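Beta-1,4-mannanase (Aplysia kurodai, PDB 3VUP) probably hydrolyses the beta-1,4-linked backbone of mannan in the digestive fluid of the sea hare, using a TIM-barrel fold. Local coordinates at residues 86-91 and 142-147; 134-139 and 205-210. All coordinates share one frame; numbering follows the deposited sequence.

Interaction 1: residues 86-91 and 142-147; sequences GTMLDD and KPIVNH. With SO4 (sulfate ion), chain H.
Leu89 meets the end of helix 130-147 with two parts of its side chain. Its CB sits over one face of the His147 imidazole, 3.8 Å from the ring centroid and 10° off the ring normal, a CH-pi contact. Leu89 CD2 reaches the preceding turn, 3.7 Å from Ile144 CA and 3.8 Å from Ile144 CG1, and also lies against Pro143. The imidazole gets beneath Leu89 because His147 CG is anti to the backbone N (chi1 -170°) and the ring swings out from the last turn of its helix. Ring carbon CD2 of His147 then lies 3.1 Å from Leu89 O, a close approach without a hydrogen bond. Deeper in, Met88 bends at chi2 (59°) and brings its CE to 4.1 Å from Ile144 CD1; the Met88 side chain also packs on Ile63 and His64 of strand 58-65, while Ile144 rests on Trp157 of strand 157-161. At the outer side one water bridges the segments: it donates to Asp90 OD1 at 2.7 Å and is hydrogen-bonded, in the plane of the imidazole, to His147 NE2 at 2.8 Å. The start of helix 88-101 is fixed from behind by Thr87 OG1, which donates to Asp91 OD2 at 2.7 Å, and by Asp83, whose carboxylate accepts from the backbone N of Gly86, Thr87 and Met88. Extended Lys142 runs away from 86-91, its NZ donating to sulfate O4. Two neighbouring outer helices of the TIM barrel are thus joined by apolar packing on the inside and a water bridge on the outside.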
loop_
_atom_site.group_PDB
_atom_site.type_symbol
_atom_site.label_atom_id
_atom_site.label_comp_id
_atom_site.label_asym_id
_atom_site.label_seq_id
_atom_site.Cartn_x
_atom_site.Cartn_y
_atom_site.Cartn_z
ATOM N N GLY A 86 15.761 -10.711 -16.505
ATOM C CA GLY A 86 14.652 -11.550 -16.917
ATOM C C GLY A 86 14.152 -12.511 -15.852
ATOM O O GLY A 86 13.666 -13.593 -16.179
ATOM N N THR A 87 14.276 -12.137 -14.580
ATOM C CA THR A 87 13.705 -12.965 -13.514
ATOM C C THR A 87 12.441 -12.382 -12.888
ATOM O O THR A 87 11.695 -13.104 -12.220
ATOM C CB THR A 87 14.710 -13.281 -12.376
ATOM O OG1 THR A 87 14.907 -12.126 -11.552
ATOM C CG2 THR A 87 16.044 -13.731 -12.935
ATOM N N MET A 88 12.194 -11.092 -13.102
ATOM C CA MET A 88 11.133 -10.380 -12.387
ATOM C C MET A 88 9.759 -11.035 -12.491
ATOM O O MET A 88 9.055 -11.136 -11.494
ATOM C CB MET A 88 11.073 -8.928 -12.856
ATOM C CG MET A 88 10.062 -8.067 -12.117
ATOM S SD MET A 88 10.381 -8.011 -10.347
ATOM C CE MET A 88 9.426 -6.559 -9.909
ATOM N N LEU A 89 9.360 -11.447 -13.690
ATOM C CA LEU A 89 8.040 -12.040 -13.850
ATOM C C LEU A 89 7.955 -13.347 -13.058
ATOM O O LEU A 89 7.019 -13.552 -12.292
ATOM C CB LEU A 89 7.704 -12.252 -15.328
ATOM C CG LEU A 89 7.755 -10.989 -16.195
ATOM C CD1 LEU A 89 7.346 -11.328 -17.615
ATOM C CD2 LEU A 89 6.879 -9.882 -15.633
ATOM N N ASP A 90 8.949 -14.216 -13.229
ATOM C CA ASP A 90 9.028 -15.446 -12.445
ATOM C C ASP A 90 9.048 -15.161 -10.942
ATOM O O ASP A 90 8.435 -15.886 -10.155
ATOM C CB ASP A 90 10.285 -16.251 -12.806
ATOM C CG ASP A 90 10.231 -16.862 -14.200
ATOM O OD1 ASP A 90 9.125 -17.074 -14.738
ATOM O OD2 ASP A 90 11.315 -17.146 -14.752
ATOM N N ASP A 91 9.773 -14.117 -10.548
ATOM C CA ASP A 91 9.911 -13.768 -9.141
ATOM C C ASP A 91 8.561 -13.400 -8.536
ATOM O O ASP A 91 8.219 -13.839 -7.434
ATOM C CB ASP A 91 10.867 -12.588 -8.962
ATOM C CG ASP A 91 12.304 -12.913 -9.347
ATOM O OD1 ASP A 91 12.681 -14.108 -9.421
ATOM O OD2 ASP A 91 13.066 -11.941 -9.559
ATOM N N LYS A 142 2.183 -3.500 -16.884
ATOM C CA LYS A 142 1.262 -4.413 -17.540
ATOM C C LYS A 142 1.840 -5.837 -17.670
ATOM O O LYS A 142 1.142 -6.804 -17.369
ATOM C CB LYS A 142 0.729 -3.850 -18.866
ATOM C CG LYS A 142 -0.241 -2.674 -18.693
ATOM C CD LYS A 142 -0.676 -2.122 -20.040
ATOM C CE LYS A 142 -1.741 -1.050 -19.912
ATOM N NZ LYS A 142 -2.286 -0.695 -21.250
ATOM N N PRO A 143 3.114 -5.983 -18.090
ATOM C CA PRO A 143 3.645 -7.353 -18.120
ATOM C C PRO A 143 3.629 -8.065 -16.764
ATOM O O PRO A 143 3.302 -9.250 -16.699
ATOM C CB PRO A 143 5.076 -7.150 -18.623
ATOM C CG PRO A 143 4.959 -5.950 -19.525
ATOM C CD PRO A 143 3.982 -5.046 -18.832
ATOM N N ILE A 144 3.956 -7.352 -15.694
ATOM C CA ILE A 144 3.924 -7.955 -14.365
ATOM C C ILE A 144 2.501 -8.369 -13.973
ATOM O O ILE A 144 2.261 -9.507 -13.556
ATOM C CB ILE A 144 4.520 -7.008 -13.301
ATOM C CG1 ILE A 144 6.033 -6.851 -13.513
ATOM C CG2 ILE A 144 4.205 -7.523 -11.899
ATOM C CD1 ILE A 144 6.635 -5.693 -12.743
ATOM N N VAL A 145 1.565 -7.438 -14.116
ATOM C CA VAL A 145 0.179 -7.676 -13.734
ATOM C C VAL A 145 -0.425 -8.811 -14.547
ATOM O O VAL A 145 -1.136 -9.667 -14.011
ATOM C CB VAL A 145 -0.641 -6.378 -13.887
ATOM C CG1 VAL A 145 -2.134 -6.645 -13.751
ATOM C CG2 VAL A 145 -0.180 -5.344 -12.867
ATOM N N ASN A 146 -0.133 -8.823 -15.842
ATOM C CA ASN A 146 -0.629 -9.887 -16.699
ATOM C C ASN A 146 -0.076 -11.249 -16.303
ATOM O O ASN A 146 -0.787 -12.251 -16.325
ATOM C CB ASN A 146 -0.289 -9.603 -18.156
ATOM C CG ASN A 146 -0.802 -10.677 -19.079
ATOM O OD1 ASN A 146 -2.013 -10.829 -19.257
ATOM N ND2 ASN A 146 0.111 -11.439 -19.666
ATOM N N HIS A 147 1.199 -11.282 -15.935
ATOM C CA HIS A 147 1.860 -12.544 -15.635
ATOM C C HIS A 147 1.245 -13.240 -14.418
ATOM O O HIS A 147 1.208 -14.467 -14.352
ATOM C CB HIS A 147 3.346 -12.316 -15.395
ATOM C CG HIS A 147 4.135 -13.580 -15.308
ATOM N ND1 HIS A 147 4.437 -14.340 -16.416
ATOM C CD2 HIS A 147 4.670 -14.228 -14.247
ATOM C CE1 HIS A 147 5.136 -15.397 -16.041
ATOM N NE2 HIS A 147 5.286 -15.355 -14.730
HETATM S S SO4 H . -3.393 2.766 -22.037
HETATM O O1 SO4 H . -2.029 3.182 -21.717
HETATM O O2 SO4 H . -4.363 3.753 -21.542
HETATM O O3 SO4 H . -3.548 2.637 -23.482
HETATM O O4 SO4 H . -3.651 1.468 -21.414
HETATM O O HOH W 1 6.711 -17.603 -13.771
#

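Interaction 2: residues 134-139 and 205-210; sequences QSYIDK and NWQADA. With SO4 (sulfate ion), chain H.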
loop_
_atom_site.group_PDB
_atom_site.type_symbol
_atom_site.label_atom_id
_atom_site.label_comp_id
_atom_site.label_asym_id
_atom_site.label_seq_id
_atom_site.Cartn_x
_atom_site.Cartn_y
_atom_site.Cartn_z
ATOM N N GLN A 134 4.197 6.361 -19.185
ATOM C CA GLN A 134 3.624 5.391 -20.113
ATOM C C GLN A 134 4.587 4.236 -20.400
ATOM O O GLN A 134 4.152 3.092 -20.554
ATOM C CB GLN A 134 3.154 6.049 -21.413
ATOM C CG GLN A 134 2.214 5.160 -22.233
ATOM C CD GLN A 134 0.933 4.777 -21.492
ATOM O OE1 GLN A 134 0.315 5.603 -20.813
ATOM N NE2 GLN A 134 0.528 3.518 -21.626
ATOM N N SER A 135 5.887 4.522 -20.461
ATOM C CA SER A 135 6.870 3.451 -20.647
ATOM C C SER A 135 6.900 2.486 -19.461
ATOM O O SER A 135 7.025 1.280 -19.653
ATOM C CB SER A 135 8.273 3.987 -20.987
ATOM O OG SER A 135 8.945 4.547 -19.871
ATOM N N TYR A 136 6.770 3.002 -18.240
ATOM C CA TYR A 136 6.661 2.114 -17.085
ATOM C C TYR A 136 5.442 1.207 -17.224
ATOM O O TYR A 136 5.513 -0.014 -17.019
ATOM C CB TYR A 136 6.583 2.891 -15.752
ATOM C CG TYR A 136 6.257 1.955 -14.611
ATOM C CD1 TYR A 136 7.132 0.927 -14.278
ATOM C CD2 TYR A 136 5.058 2.052 -13.907
ATOM C CE1 TYR A 136 6.838 0.030 -13.269
ATOM C CE2 TYR A 136 4.758 1.159 -12.887
ATOM C CZ TYR A 136 5.651 0.152 -12.576
ATOM O OH TYR A 136 5.326 -0.740 -11.577
ATOM N N ILE A 137 4.315 1.815 -17.566
ATOM C CA ILE A 137 3.070 1.081 -17.678
ATOM C C ILE A 137 3.149 -0.005 -18.748
ATOM O O ILE A 137 2.786 -1.160 -18.504
ATOM C CB ILE A 137 1.925 2.054 -17.922
ATOM C CG1 ILE A 137 1.661 2.841 -16.630
ATOM C CG2 ILE A 137 0.676 1.315 -18.396
ATOM C CD1 ILE A 137 0.698 3.977 -16.785
ATOM N N ASP A 138 3.660 0.352 -19.921
ATOM C CA ASP A 138 3.672 -0.578 -21.041
ATOM C C ASP A 138 4.775 -1.631 -20.949
ATOM O O ASP A 138 4.562 -2.791 -21.292
ATOM C CB ASP A 138 3.757 0.181 -22.364
ATOM C CG ASP A 138 2.488 0.942 -22.678
ATOM O OD1 ASP A 138 1.440 0.621 -22.082
ATOM O OD2 ASP A 138 2.532 1.851 -23.533
ATOM N N LYS A 139 5.949 -1.231 -20.475
ATOM C CA LYS A 139 7.105 -2.126 -20.484
ATOM C C LYS A 139 7.301 -2.932 -19.199
ATOM O O LYS A 139 8.005 -3.946 -19.212
ATOM C CB LYS A 139 8.386 -1.351 -20.805
ATOM C CG LYS A 139 8.438 -0.787 -22.210
ATOM C CD LYS A 139 8.715 -1.891 -23.223
ATOM C CE LYS A 139 9.092 -1.333 -24.587
ATOM N NZ LYS A 139 9.781 -2.361 -25.422
ATOM N N ASN A 205 -3.728 7.449 -11.037
ATOM C CA ASN A 205 -4.841 7.101 -11.921
ATOM C C ASN A 205 -4.388 6.201 -13.062
ATOM O O ASN A 205 -5.030 5.192 -13.358
ATOM C CB ASN A 205 -5.480 8.384 -12.465
ATOM C CG ASN A 205 -6.570 8.132 -13.500
ATOM O OD1 ASN A 205 -6.406 8.438 -14.681
ATOM N ND2 ASN A 205 -7.698 7.590 -13.059
ATOM N N TRP A 206 -3.285 6.557 -13.715
ATOM C CA TRP A 206 -2.858 5.777 -14.874
ATOM C C TRP A 206 -2.438 4.368 -14.477
ATOM O O TRP A 206 -2.730 3.404 -15.182
ATOM C CB TRP A 206 -1.736 6.480 -15.634
ATOM C CG TRP A 206 -2.184 7.679 -16.430
ATOM C CD1 TRP A 206 -3.381 8.348 -16.338
ATOM C CD2 TRP A 206 -1.435 8.342 -17.455
ATOM N NE1 TRP A 206 -3.410 9.386 -17.240
ATOM C CE2 TRP A 206 -2.229 9.407 -17.935
ATOM C CE3 TRP A 206 -0.166 8.145 -18.007
ATOM C CZ2 TRP A 206 -1.792 10.269 -18.942
ATOM C CZ3 TRP A 206 0.264 9.000 -19.001
ATOM C CH2 TRP A 206 -0.548 10.048 -19.462
ATOM N N GLN A 207 -1.757 4.234 -13.343
ATOM C CA GLN A 207 -1.350 2.902 -12.917
ATOM C C GLN A 207 -2.541 2.052 -12.482
ATOM O O GLN A 207 -2.625 0.873 -12.822
ATOM C CB GLN A 207 -0.287 2.976 -11.829
ATOM C CG GLN A 207 1.039 3.539 -12.309
ATOM C CD GLN A 207 2.030 3.642 -11.175
ATOM O OE1 GLN A 207 2.784 2.709 -10.914
ATOM N NE2 GLN A 207 2.010 4.764 -10.469
ATOM N N ALA A 208 -3.455 2.640 -11.721
ATOM C CA ALA A 208 -4.630 1.898 -11.297
ATOM C C ALA A 208 -5.442 1.412 -12.496
ATOM O O ALA A 208 -5.915 0.282 -12.511
ATOM C CB ALA A 208 -5.490 2.734 -10.360
ATOM N N ASP A 209 -5.584 2.270 -13.503
ATOM C CA ASP A 209 -6.349 1.912 -14.689
ATOM C C ASP A 209 -5.648 0.809 -15.472
ATOM O O ASP A 209 -6.287 -0.127 -15.949
ATOM C CB ASP A 209 -6.584 3.135 -15.572
ATOM C CG ASP A 209 -7.456 2.828 -16.777
ATOM O OD1 ASP A 209 -8.701 2.869 -16.656
ATOM O OD2 ASP A 209 -6.890 2.565 -17.857
ATOM N N ALA A 210 -4.328 0.901 -15.582
ATOM C CA ALA A 210 -3.564 -0.127 -16.274
ATOM C C ALA A 210 -3.727 -1.484 -15.594
ATOM O O ALA A 210 -3.910 -2.505 -16.260
ATOM C CB ALA A 210 -2.099 0.262 -16.340
HETATM S S SO4 H . -3.393 2.766 -22.037
HETATM O O1 SO4 H . -2.029 3.182 -21.717
HETATM O O2 SO4 H . -4.363 3.753 -21.542
HETATM O O3 SO4 H . -3.548 2.637 -23.482
HETATM O O4 SO4 H . -3.651 1.468 -21.414
#
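Segments 134-139 and 205-210, of helices 130-147 and 197-214, run nearly parallel, their axes 14° apart and 10.5 Å from each other at closest approach, with Ile137 and Gln207 nearest in backbone register. No hydrogen bond joins the two segments directly. Ile137 fills the middle with both branches: CG2 touches Ala210 CB at 3.6 Å, and CD1 comes to Trp206 CB at 3.7 Å, near the plane of the indole and at its edge. With CG1 beside the backbone N (chi1 -71°) and CG2 anti to it, the two branches reach different turns of the facing helix. On the barrel side, Gln207 stretches out beyond CG and sets OE1 at the edge of the Tyr136 ring, 3.2 Å from CE2 of that ring, with amide and ring planes nearly perpendicular. Both polar ends are engaged further in: Gln207 OE1 with Trp111 NE1, and Tyr136 OH with His64 NE2. On the outer side Gln134, bent at chi2, carries OE1 to 3.8 Å from Trp206 CE3. The indole itself is tethered through NE1 to Gly249 O. Gln134 NE2 donates to sulfate O1 in a short but bent bond (2.6 Å, 131°) and makes weak bonds to both carboxylate oxygens of Asp138; Lys142 and Lys251 also bind the ion, which probably came from the crystallisation liquor. An alanine in place of Gln134 would remove the amide and is likely to leave the Asp138 carboxylate without this partner and open a gap beside the Trp206 indole. Between these two outer helices of the barrel, aliphatic packing fills the middle and the buried polar ends are tied to residues nearer the strands; the sulfate at the outer edge is probably incidental.

Helix 130-147 takes part in both contacts, meeting helix 197-214 through residues 134-139 and helix 88-101 through residues 142-147, so three outer helices of the barrel are joined side by side. Interaction 2 is buried, whereas interaction 1 is only partly so and has its polar side at the surface. Their polar chemistry differs accordingly: a water completes the first, while the second sends its inner polar groups to residues nearer the strands. The segments meet where Lys142 N probably bonds to Ile137 O, 2.9 Å away, just before Pro143 at the helix kink. Lys142 also packs on Ala210, and the sulfate is bound by residues of both contacts together with Lys251.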